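Local atomic coordinates of acyl-CoA dehydrogenase (Geobacillus kaustophilus, PDB entry 2PG0), a protein that binds FAD and belongs to the acyl-CoA dehydrogenase family, probably introducing a double bond at the alpha-beta position of thioester-bound acyl chains. Residues 54-59 and 89-94; 61-66 and 106-111; 100-105 and 112-117. All blocks are in the same frame, centred on the assembly; numbering follows the deposited sequence.

Contact 1 of 3, residues 54-59 and 89-94; sequences GFLCPW and VGIGLH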
loop_
_atom_site.group_PDB
_atom_site.type_symbol
_atom_site.label_atom_id
_atom_site.label_comp_id
_atom_site.label_asym_id
_atom_site.label_seq_id
_atom_site.Cartn_x
_atom_site.Cartn_y
_atom_site.Cartn_z
ATOM N N GLY A 54 -26.928 -11.117 34.193
ATOM C CA GLY A 54 -27.766 -10.934 32.997
ATOM C C GLY A 54 -27.005 -10.604 31.718
ATOM O O GLY A 54 -27.596 -10.127 30.745
ATOM N N PHE A 55 -25.702 -10.872 31.704
ATOM C CA PHE A 55 -24.867 -10.512 30.551
ATOM C C PHE A 55 -24.666 -11.657 29.554
ATOM O O PHE A 55 -23.906 -11.512 28.588
ATOM C CB PHE A 55 -23.511 -9.959 31.003
ATOM C CG PHE A 55 -23.606 -8.797 31.959
ATOM C CD1 PHE A 55 -24.485 -7.741 31.722
ATOM C CD2 PHE A 55 -22.796 -8.758 33.089
ATOM C CE1 PHE A 55 -24.566 -6.664 32.606
ATOM C CE2 PHE A 55 -22.862 -7.688 33.979
ATOM C CZ PHE A 55 -23.754 -6.641 33.743
ATOM N N LEU A 56 -25.335 -12.789 29.789
ATOM C CA LEU A 56 -25.328 -13.897 28.826
ATOM C C LEU A 56 -26.682 -14.041 28.157
ATOM O O LEU A 56 -27.719 -13.997 28.821
ATOM C CB LEU A 56 -24.930 -15.226 29.484
ATOM C CG LEU A 56 -23.566 -15.347 30.160
ATOM C CD1 LEU A 56 -23.351 -16.776 30.607
ATOM C CD2 LEU A 56 -22.428 -14.883 29.244
ATOM N N CYS A 57 -26.659 -14.206 26.833
ATOM C CA CYS A 57 -27.871 -14.376 26.024
ATOM C C CYS A 57 -29.024 -13.441 26.421
ATOM O O CYS A 57 -30.149 -13.902 26.611
ATOM C CB CYS A 57 -28.337 -15.833 26.080
ATOM S SG CYS A 57 -27.089 -17.017 25.583
ATOM N N PRO A 58 -28.760 -12.124 26.520
ATOM C CA PRO A 58 -29.798 -11.228 27.050
ATOM C C PRO A 58 -31.015 -11.094 26.121
ATOM O O PRO A 58 -32.093 -10.679 26.561
ATOM C CB PRO A 58 -29.061 -9.894 27.197
ATOM C CG PRO A 58 -27.988 -9.947 26.176
ATOM C CD PRO A 58 -27.541 -11.383 26.137
ATOM N N TRP A 59 -30.833 -11.466 24.852
ATOM C CA TRP A 59 -31.888 -11.410 23.832
ATOM C C TRP A 59 -32.919 -12.532 23.984
ATOM O O TRP A 59 -33.998 -12.473 23.388
ATOM C CB TRP A 59 -31.265 -11.480 22.427
ATOM C CG TRP A 59 -30.348 -12.660 22.274
ATOM C CD1 TRP A 59 -28.996 -12.671 22.451
ATOM C CD2 TRP A 59 -30.720 -14.006 21.946
ATOM N NE1 TRP A 59 -28.500 -13.935 22.250
ATOM C CE2 TRP A 59 -29.533 -14.773 21.933
ATOM C CE3 TRP A 59 -31.940 -14.639 21.650
ATOM C CZ2 TRP A 59 -29.527 -16.142 21.646
ATOM C CZ3 TRP A 59 -31.930 -16.002 21.356
ATOM C CH2 TRP A 59 -30.732 -16.736 21.356
ATOM N N VAL A 89 -13.615 -13.400 23.381
ATOM C CA VAL A 89 -14.486 -13.645 22.216
ATOM C C VAL A 89 -15.440 -14.820 22.381
ATOM O O VAL A 89 -16.457 -14.891 21.690
ATOM C CB VAL A 89 -13.689 -13.857 20.901
ATOM C CG1 VAL A 89 -13.035 -12.548 20.459
ATOM C CG2 VAL A 89 -12.686 -15.019 21.025
ATOM N N GLY A 90 -15.098 -15.741 23.282
ATOM C CA GLY A 90 -15.940 -16.908 23.567
ATOM C C GLY A 90 -17.305 -16.541 24.111
ATOM O O GLY A 90 -18.275 -17.281 23.919
ATOM N N ILE A 91 -17.390 -15.389 24.780
ATOM C CA ILE A 91 -18.679 -14.902 25.287
ATOM C C ILE A 91 -19.592 -14.446 24.152
ATOM O O ILE A 91 -20.749 -14.873 24.081
ATOM C CB ILE A 91 -18.509 -13.806 26.356
ATOM C CG1 ILE A 91 -17.886 -14.421 27.607
ATOM C CG2 ILE A 91 -19.869 -13.159 26.682
ATOM C CD1 ILE A 91 -17.219 -13.441 28.516
ATOM N N GLY A 92 -19.070 -13.588 23.268
ATOM C CA GLY A 92 -19.797 -13.162 22.070
ATOM C C GLY A 92 -20.188 -14.342 21.198
ATOM O O GLY A 92 -21.262 -14.352 20.602
ATOM N N LEU A 93 -19.314 -15.344 21.130
ATOM C CA LEU A 93 -19.614 -16.577 20.396
ATOM C C LEU A 93 -20.833 -17.300 21.002
ATOM O O LEU A 93 -21.790 -17.632 20.291
ATOM C CB LEU A 93 -18.381 -17.492 20.342
ATOM C CG LEU A 93 -18.651 -18.904 19.804
ATOM C CD1 LEU A 93 -18.460 -18.956 18.312
ATOM C CD2 LEU A 93 -17.770 -19.924 20.490
ATOM N N HIS A 94 -20.798 -17.510 22.315
ATOM C CA HIS A 94 -21.925 -18.101 23.054
ATOM C C HIS A 94 -23.203 -17.280 22.866
ATOM O O HIS A 94 -24.225 -17.816 22.444
ATOM C CB HIS A 94 -21.551 -18.250 24.545
ATOM C CG HIS A 94 -22.679 -18.687 25.435
ATOM N ND1 HIS A 94 -23.039 -20.010 25.590
ATOM C CD2 HIS A 94 -23.495 -17.980 26.253
ATOM C CE1 HIS A 94 -24.046 -20.097 26.443
ATOM N NE2 HIS A 94 -24.337 -18.879 26.865
#
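Leu56 and Cys57 bring an irregular piece of chain up against one flank of helix 89-105, with the CA atoms of Leu56 and Ile91 7.6 Å apart and those of Cys57 and His94 at the same separation. No hydrogen bond joins 54-59 to 89-94, so side chains alone bridge the gap. The loop leaves helix 44-52 through Gly54, whose positive phi (84°) ends that helix in a Schellman motif, a conformation that glycine adopts readily. On the other side, the helical bonds from Leu93 N to Val89 O and from His94 N to Gly90 O put Ile91 and His94 nearly one turn apart on the flank that the loop covers.

The apolar half of the contact is a methyl pair: Leu56 CD2 lies 4.0 Å from Ile91 CG2, and the two side chains cross at about a right angle. Branched aliphatic residues suit this buried place, since each can turn one methyl to the other while also touching Met50 of helix 44-52. The loop thus fills the angle between helices 44-52 and 89-105 in the all-helical N-terminal domain of the acyl-CoA dehydrogenase fold.

One turn on, the contact becomes sulfur-aromatic. Cys57 SG, small and polarisable enough to fit beside an imidazole, comes within 3.6 Å of His94 NE2 and meets the ring obliquely, 45° off its normal. With CG anti to the backbone N (chi1 173°), His94 extends its ring towards the loop. Histidine suits the site by offering two ring nitrogens, NE2 bonded to Cys118 O and ND1 to Thr125 OG1; these bonds would hold the ring's rotation while the sulfur rests against it. Asn95 ties the loop backbone to the same helix, its amide side chain bonding to Cys57 N and Phe55 O.

Contact 2 of 3, residues 61-66 and 106-111; sequences DEKYGG and GTEEQK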
loop_
_atom_site.group_PDB
_atom_site.type_symbol
_atom_site.label_atom_id
_atom_site.label_comp_id
_atom_site.label_asym_id
_atom_site.label_seq_id
_atom_site.Cartn_x
_atom_site.Cartn_y
_atom_site.Cartn_z
ATOM N N ASP A 61 -35.854 -14.909 25.335
ATOM C CA ASP A 61 -37.161 -14.527 25.874
ATOM C C ASP A 61 -37.202 -14.674 27.392
ATOM O O ASP A 61 -36.534 -15.546 27.952
ATOM C CB ASP A 61 -38.278 -15.364 25.242
ATOM C CG ASP A 61 -39.655 -14.774 25.495
ATOM O OD1 ASP A 61 -40.024 -13.800 24.800
ATOM O OD2 ASP A 61 -40.361 -15.276 26.400
ATOM N N GLU A 62 -37.995 -13.822 28.042
ATOM C CA GLU A 62 -38.151 -13.841 29.501
ATOM C C GLU A 62 -38.589 -15.200 30.055
ATOM O O GLU A 62 -38.232 -15.556 31.183
ATOM C CB GLU A 62 -39.100 -12.723 29.973
ATOM C CG GLU A 62 -40.501 -12.750 29.348
ATOM C CD GLU A 62 -41.381 -11.571 29.775
ATOM O OE1 GLU A 62 -41.010 -10.831 30.715
ATOM O OE2 GLU A 62 -42.455 -11.385 29.162
ATOM N N LYS A 63 -39.331 -15.966 29.256
ATOM C CA LYS A 63 -39.835 -17.269 29.694
ATOM C C LYS A 63 -38.745 -18.332 29.884
ATOM O O LYS A 63 -38.975 -19.337 30.556
ATOM C CB LYS A 63 -40.958 -17.768 28.782
ATOM C CG LYS A 63 -40.523 -18.369 27.465
ATOM C CD LYS A 63 -41.746 -18.767 26.654
ATOM C CE LYS A 63 -41.362 -19.458 25.365
ATOM N NZ LYS A 63 -42.556 -19.676 24.497
ATOM N N TYR A 64 -37.564 -18.102 29.303
ATOM C CA TYR A 64 -36.400 -18.957 29.550
ATOM C C TYR A 64 -35.416 -18.305 30.519
ATOM O O TYR A 64 -34.370 -18.881 30.837
ATOM C CB TYR A 64 -35.678 -19.299 28.245
ATOM C CG TYR A 64 -36.555 -19.884 27.165
ATOM C CD1 TYR A 64 -37.063 -21.182 27.271
ATOM C CD2 TYR A 64 -36.860 -19.148 26.024
ATOM C CE1 TYR A 64 -37.866 -21.720 26.266
ATOM C CE2 TYR A 64 -37.658 -19.677 25.023
ATOM C CZ TYR A 64 -38.153 -20.959 25.148
ATOM O OH TYR A 64 -38.939 -21.473 24.148
ATOM N N GLY A 65 -35.750 -17.105 30.983
ATOM C CA GLY A 65 -34.927 -16.402 31.965
ATOM C C GLY A 65 -34.145 -15.239 31.386
ATOM O O GLY A 65 -33.380 -14.585 32.095
ATOM N N GLY A 66 -34.344 -14.976 30.096
ATOM C CA GLY A 66 -33.660 -13.887 29.417
ATOM C C GLY A 66 -34.295 -12.529 29.642
ATOM O O GLY A 66 -35.180 -12.369 30.500
ATOM N N GLY A 106 -34.379 -24.712 17.023
ATOM C CA GLY A 106 -34.722 -25.702 18.023
ATOM C C GLY A 106 -36.221 -25.904 18.131
ATOM O O GLY A 106 -37.010 -24.986 17.855
ATOM N N THR A 107 -36.611 -27.112 18.527
ATOM C CA THR A 107 -37.991 -27.394 18.903
ATOM C C THR A 107 -38.264 -26.740 20.260
ATOM O O THR A 107 -37.334 -26.362 20.975
ATOM C CB THR A 107 -38.247 -28.910 19.032
ATOM O OG1 THR A 107 -37.441 -29.443 20.092
ATOM C CG2 THR A 107 -37.925 -29.638 17.728
ATOM N N GLU A 108 -39.537 -26.614 20.621
ATOM C CA GLU A 108 -39.904 -26.092 21.940
ATOM C C GLU A 108 -39.226 -26.879 23.062
ATOM O O GLU A 108 -38.721 -26.294 24.018
ATOM C CB GLU A 108 -41.424 -26.087 22.123
ATOM C CG GLU A 108 -42.173 -25.220 21.112
ATOM C CD GLU A 108 -41.672 -23.781 21.062
ATOM O OE1 GLU A 108 -41.530 -23.146 22.135
ATOM O OE2 GLU A 108 -41.428 -23.282 19.940
ATOM N N GLU A 109 -39.203 -28.205 22.922
ATOM C CA GLU A 109 -38.555 -29.091 23.886
ATOM C C GLU A 109 -37.057 -28.778 24.010
ATOM O O GLU A 109 -36.529 -28.685 25.114
ATOM C CB GLU A 109 -38.768 -30.562 23.499
ATOM C CG GLU A 109 -40.225 -31.064 23.618
ATOM C CD GLU A 109 -41.191 -30.458 22.584
ATOM O OE1 GLU A 109 -40.767 -30.151 21.441
ATOM O OE2 GLU A 109 -42.390 -30.295 22.922
ATOM N N GLN A 110 -36.390 -28.596 22.871
ATOM C CA GLN A 110 -34.952 -28.293 22.850
ATOM C C GLN A 110 -34.642 -26.934 23.468
ATOM O O GLN A 110 -33.691 -26.802 24.237
ATOM C CB GLN A 110 -34.403 -28.361 21.423
ATOM C CG GLN A 110 -34.171 -29.784 20.930
ATOM C CD GLN A 110 -33.832 -29.848 19.452
ATOM O OE1 GLN A 110 -34.192 -28.959 18.679
ATOM N NE2 GLN A 110 -33.143 -30.914 19.051
ATOM N N LYS A 111 -35.454 -25.936 23.133
ATOM C CA LYS A 111 -35.292 -24.587 23.672
ATOM C C LYS A 111 -35.490 -24.585 25.187
ATOM O O LYS A 111 -34.696 -24.001 25.928
ATOM C CB LYS A 111 -36.248 -23.611 22.978
ATOM C CG LYS A 111 -35.931 -23.398 21.498
ATOM C CD LYS A 111 -36.766 -22.300 20.858
ATOM C CE LYS A 111 -38.190 -22.769 20.544
ATOM N NZ LYS A 111 -38.899 -21.854 19.592
HETATM O O HOH W 1 -40.312 -23.761 24.414
#
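Tyr64 reaches from the short 3-10 turn 62-64 to the first turn of helix 108-120, where its ring and hydroxyl pack on Lys111. The close part of the contact lies here: Tyr64 OH is 3.6 Å from Lys111 CB, and CE1 of the ring is 3.9 Å from Lys111 C. Lys63 CG, from the preceding residue, covers one face of the phenol, 3.9 Å above the plane and over its centre. Tyrosine suits the place because its ring can meet the Lys111 backbone obliquely and rest its OH end on CB, while the hydroxyl still reaches a water.

Towards solvent the join is looser and made through that water. Tyr64 OH donates to it over 2.7 Å, the water lying at the ring edge and in its plane, and it in turn donates to Glu108 OE1 and to Glu108 O. Glu108 OE1 and Tyr64 OH are themselves 3.7 Å apart, without a direct hydrogen bond. Glu108 curls back, bent at chi2 (-54°), and its other oxygen forms a salt bridge with Lys111 NZ, 2.9 Å from Glu108 OE2. Lys63 NZ stays 4.3 Å from Glu108 OE1, too far for a second salt bridge.

Replacing Tyr64 by an alanine would probably leave the water without its hydroxyl donor and open a gap beside the aliphatic part of Lys111.

Each segment also holds its own shape, 61-66 by an Asx turn from Asp61 OD2 to Lys63 N, and 106-111 by the Thr107–Gln110 capping box. The chemistry implies a surface join between a locally braced turn and a capped helix start, in which one carboxylate serves both a lysine and a bridging water; the salt bridge with Lys111, and more weakly the nearby Lys63, is likely to favour the ionised form of Glu108.

Contact 3 of 3, residues 100-105 and 112-117; sequences PYIASY and QKWLPK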
loop_
_atom_site.group_PDB
_atom_site.type_symbol
_atom_site.label_atom_id
_atom_site.label_comp_id
_atom_site.label_asym_id
_atom_site.label_seq_id
_atom_site.Cartn_x
_atom_site.Cartn_y
_atom_site.Cartn_z
ATOM N N PRO A 100 -28.109 -18.446 19.248
ATOM C CA PRO A 100 -29.137 -18.191 18.233
ATOM C C PRO A 100 -29.542 -19.390 17.354
ATOM O O PRO A 100 -30.680 -19.424 16.883
ATOM C CB PRO A 100 -28.517 -17.082 17.380
ATOM C CG PRO A 100 -27.682 -16.325 18.350
ATOM C CD PRO A 100 -27.046 -17.417 19.182
ATOM N N TYR A 101 -28.650 -20.355 17.134
ATOM C CA TYR A 101 -29.040 -21.558 16.385
ATOM C C TYR A 101 -30.138 -22.322 17.123
ATOM O O TYR A 101 -31.101 -22.785 16.508
ATOM C CB TYR A 101 -27.857 -22.497 16.153
ATOM C CG TYR A 101 -26.914 -22.092 15.041
ATOM C CD1 TYR A 101 -25.893 -21.175 15.269
ATOM C CD2 TYR A 101 -27.024 -22.655 13.768
ATOM C CE1 TYR A 101 -25.005 -20.814 14.255
ATOM C CE2 TYR A 101 -26.148 -22.301 12.745
ATOM C CZ TYR A 101 -25.138 -21.383 12.999
ATOM O OH TYR A 101 -24.262 -21.025 12.001
ATOM N N ILE A 102 -29.966 -22.461 18.437
ATOM C CA ILE A 102 -30.932 -23.151 19.304
ATOM C C ILE A 102 -32.283 -22.418 19.287
ATOM O O ILE A 102 -33.329 -23.042 19.114
ATOM C CB ILE A 102 -30.384 -23.335 20.759
ATOM C CG1 ILE A 102 -29.107 -24.188 20.754
ATOM C CG2 ILE A 102 -31.454 -23.966 21.697
ATOM C CD1 ILE A 102 -28.311 -24.154 22.067
ATOM N N ALA A 103 -32.253 -21.094 19.430
ATOM C CA ALA A 103 -33.480 -20.300 19.423
ATOM C C ALA A 103 -34.191 -20.324 18.068
ATOM O O ALA A 103 -35.420 -20.426 18.014
ATOM C CB ALA A 103 -33.194 -18.873 19.851
ATOM N N SER A 104 -33.425 -20.231 16.982
ATOM C CA SER A 104 -34.000 -20.180 15.638
ATOM C C SER A 104 -34.517 -21.525 15.131
ATOM O O SER A 104 -35.576 -21.584 14.500
ATOM C CB SER A 104 -32.992 -19.618 14.631
ATOM O OG SER A 104 -32.824 -18.228 14.822
ATOM N N TYR A 105 -33.772 -22.592 15.405
ATOM C CA TYR A 105 -34.029 -23.889 14.769
ATOM C C TYR A 105 -34.420 -25.000 15.726
ATOM O O TYR A 105 -34.745 -26.108 15.291
ATOM C CB TYR A 105 -32.810 -24.326 13.949
ATOM C CG TYR A 105 -32.280 -23.244 13.038
ATOM C CD1 TYR A 105 -33.079 -22.698 12.028
ATOM C CD2 TYR A 105 -30.977 -22.767 13.182
ATOM C CE1 TYR A 105 -32.591 -21.692 11.190
ATOM C CE2 TYR A 105 -30.479 -21.769 12.347
ATOM C CZ TYR A 105 -31.289 -21.241 11.358
ATOM O OH TYR A 105 -30.794 -20.257 10.538
ATOM N N GLN A 112 -36.535 -25.278 25.642
ATOM C CA GLN A 112 -36.826 -25.402 27.066
ATOM C C GLN A 112 -35.687 -26.101 27.811
ATOM O O GLN A 112 -35.319 -25.694 28.908
ATOM C CB GLN A 112 -38.152 -26.151 27.274
ATOM C CG GLN A 112 -38.653 -26.165 28.712
ATOM C CD GLN A 112 -38.834 -24.768 29.284
ATOM O OE1 GLN A 112 -39.570 -23.949 28.735
ATOM N NE2 GLN A 112 -38.161 -24.495 30.393
ATOM N N LYS A 113 -35.124 -27.137 27.192
ATOM C CA LYS A 113 -34.040 -27.912 27.790
ATOM C C LYS A 113 -32.719 -27.145 27.875
ATOM O O LYS A 113 -31.971 -27.310 28.842
ATOM C CB LYS A 113 -33.829 -29.221 27.021
ATOM C CG LYS A 113 -32.856 -30.177 27.697
ATOM C CD LYS A 113 -33.083 -31.614 27.269
ATOM C CE LYS A 113 -32.142 -32.023 26.164
ATOM N NZ LYS A 113 -31.937 -33.501 26.191
ATOM N N TRP A 114 -32.433 -26.317 26.870
ATOM C CA TRP A 114 -31.094 -25.725 26.744
ATOM C C TRP A 114 -30.973 -24.230 27.042
ATOM O O TRP A 114 -30.018 -23.809 27.706
ATOM C CB TRP A 114 -30.485 -26.054 25.372
ATOM C CG TRP A 114 -30.163 -27.511 25.196
ATOM C CD1 TRP A 114 -29.667 -28.365 26.140
ATOM C CD2 TRP A 114 -30.293 -28.277 23.991
ATOM N NE1 TRP A 114 -29.494 -29.616 25.602
ATOM C CE2 TRP A 114 -29.871 -29.592 24.285
ATOM C CE3 TRP A 114 -30.733 -27.980 22.693
ATOM C CZ2 TRP A 114 -29.870 -30.617 23.324
ATOM C CZ3 TRP A 114 -30.731 -28.997 21.736
ATOM C CH2 TRP A 114 -30.304 -30.300 22.063
ATOM N N LEU A 115 -31.919 -23.434 26.561
ATOM C CA LEU A 115 -31.810 -21.975 26.678
ATOM C C LEU A 115 -31.689 -21.402 28.101
ATOM O O LEU A 115 -30.858 -20.524 28.327
ATOM C CB LEU A 115 -32.894 -21.253 25.876
ATOM C CG LEU A 115 -32.790 -21.371 24.352
ATOM C CD1 LEU A 115 -33.915 -20.591 23.711
ATOM C CD2 LEU A 115 -31.425 -20.893 23.829
ATOM N N PRO A 116 -32.504 -21.887 29.067
ATOM C CA PRO A 116 -32.325 -21.349 30.422
ATOM C C PRO A 116 -30.892 -21.450 30.962
ATOM O O PRO A 116 -30.395 -20.491 31.558
ATOM C CB PRO A 116 -33.297 -22.189 31.264
ATOM C CG PRO A 116 -34.378 -22.552 30.294
ATOM C CD PRO A 116 -33.609 -22.864 29.026
ATOM N N LYS A 117 -30.231 -22.581 30.734
ATOM C CA LYS A 117 -28.863 -22.757 31.221
ATOM C C LYS A 117 -27.814 -21.982 30.405
ATOM O O LYS A 117 -26.747 -21.642 30.918
ATOM C CB LYS A 117 -28.514 -24.237 31.335
ATOM C CG LYS A 117 -29.136 -24.915 32.552
ATOM C CD LYS A 117 -28.866 -26.404 32.524
ATOM C CE LYS A 117 -29.781 -27.144 33.489
ATOM N NZ LYS A 117 -29.543 -28.617 33.414
#
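Trp114 meets Ile102 at the edge of its indole, near the ring plane, with CE3 4.2 Å from Ile102 CG2. Leu169 and Val191, from two strands of the neighbouring sheet, also touch this indole, and its NE1 bonds to Glu193, so a buried polar N-H is satisfied. The Tyr105 ring, far from 112-117, has Ser104 CB of its own helix over the centre of one face, 3.8 Å above the plane, and meets the ring of Tyr240.

The same Ile102 methyl does double duty. CG2, anti to the backbone N, also packs on Leu115, 3.7 Å from its CD2, and the two side chains slide past each other in opposite directions. The other branch of the leucine takes Ala103, with CD1 4.3 Å from Ala103 CB; a small residue suits this flank, where Trp59 presses on alanine as well. Beta-branched isoleucine can fill the angle between an indole edge and a leucine with one methyl.

The axes of segments 100-105 and 112-117 approach to 10.1 Å, with 143° between their N-to-C directions, roughly antiparallel. This is a helical hairpin, two consecutive helices joined by a short link, and it seats the N-terminal helical domain of the acyl-CoA dehydrogenase fold against the beta domain.

How the contacts relate
All three contacts belong to the N-terminal helical domain of the acyl-CoA dehydrogenase fold. The loop between helices 44-52 and 71-84 supplies 54-59 and 61-66, while consecutive helices 89-105 and 108-120 supply their partners. Contact 1 closes before contact 3 opens along the chain, whereas contact 2 has segments that alternate with those of both. Contacts 2 and 3 are close neighbours, centres about 6 Å apart and sharing helix 108-120; the centre of contact 1 lies about 13 Å from that of contact 3, linked by Trp59 packing on Pro100 and Ala103. One loop thus spans both helices of the hairpin, from the buried end, where the side chain of His94 is about 11 Å from a bound FAD, out to the surface.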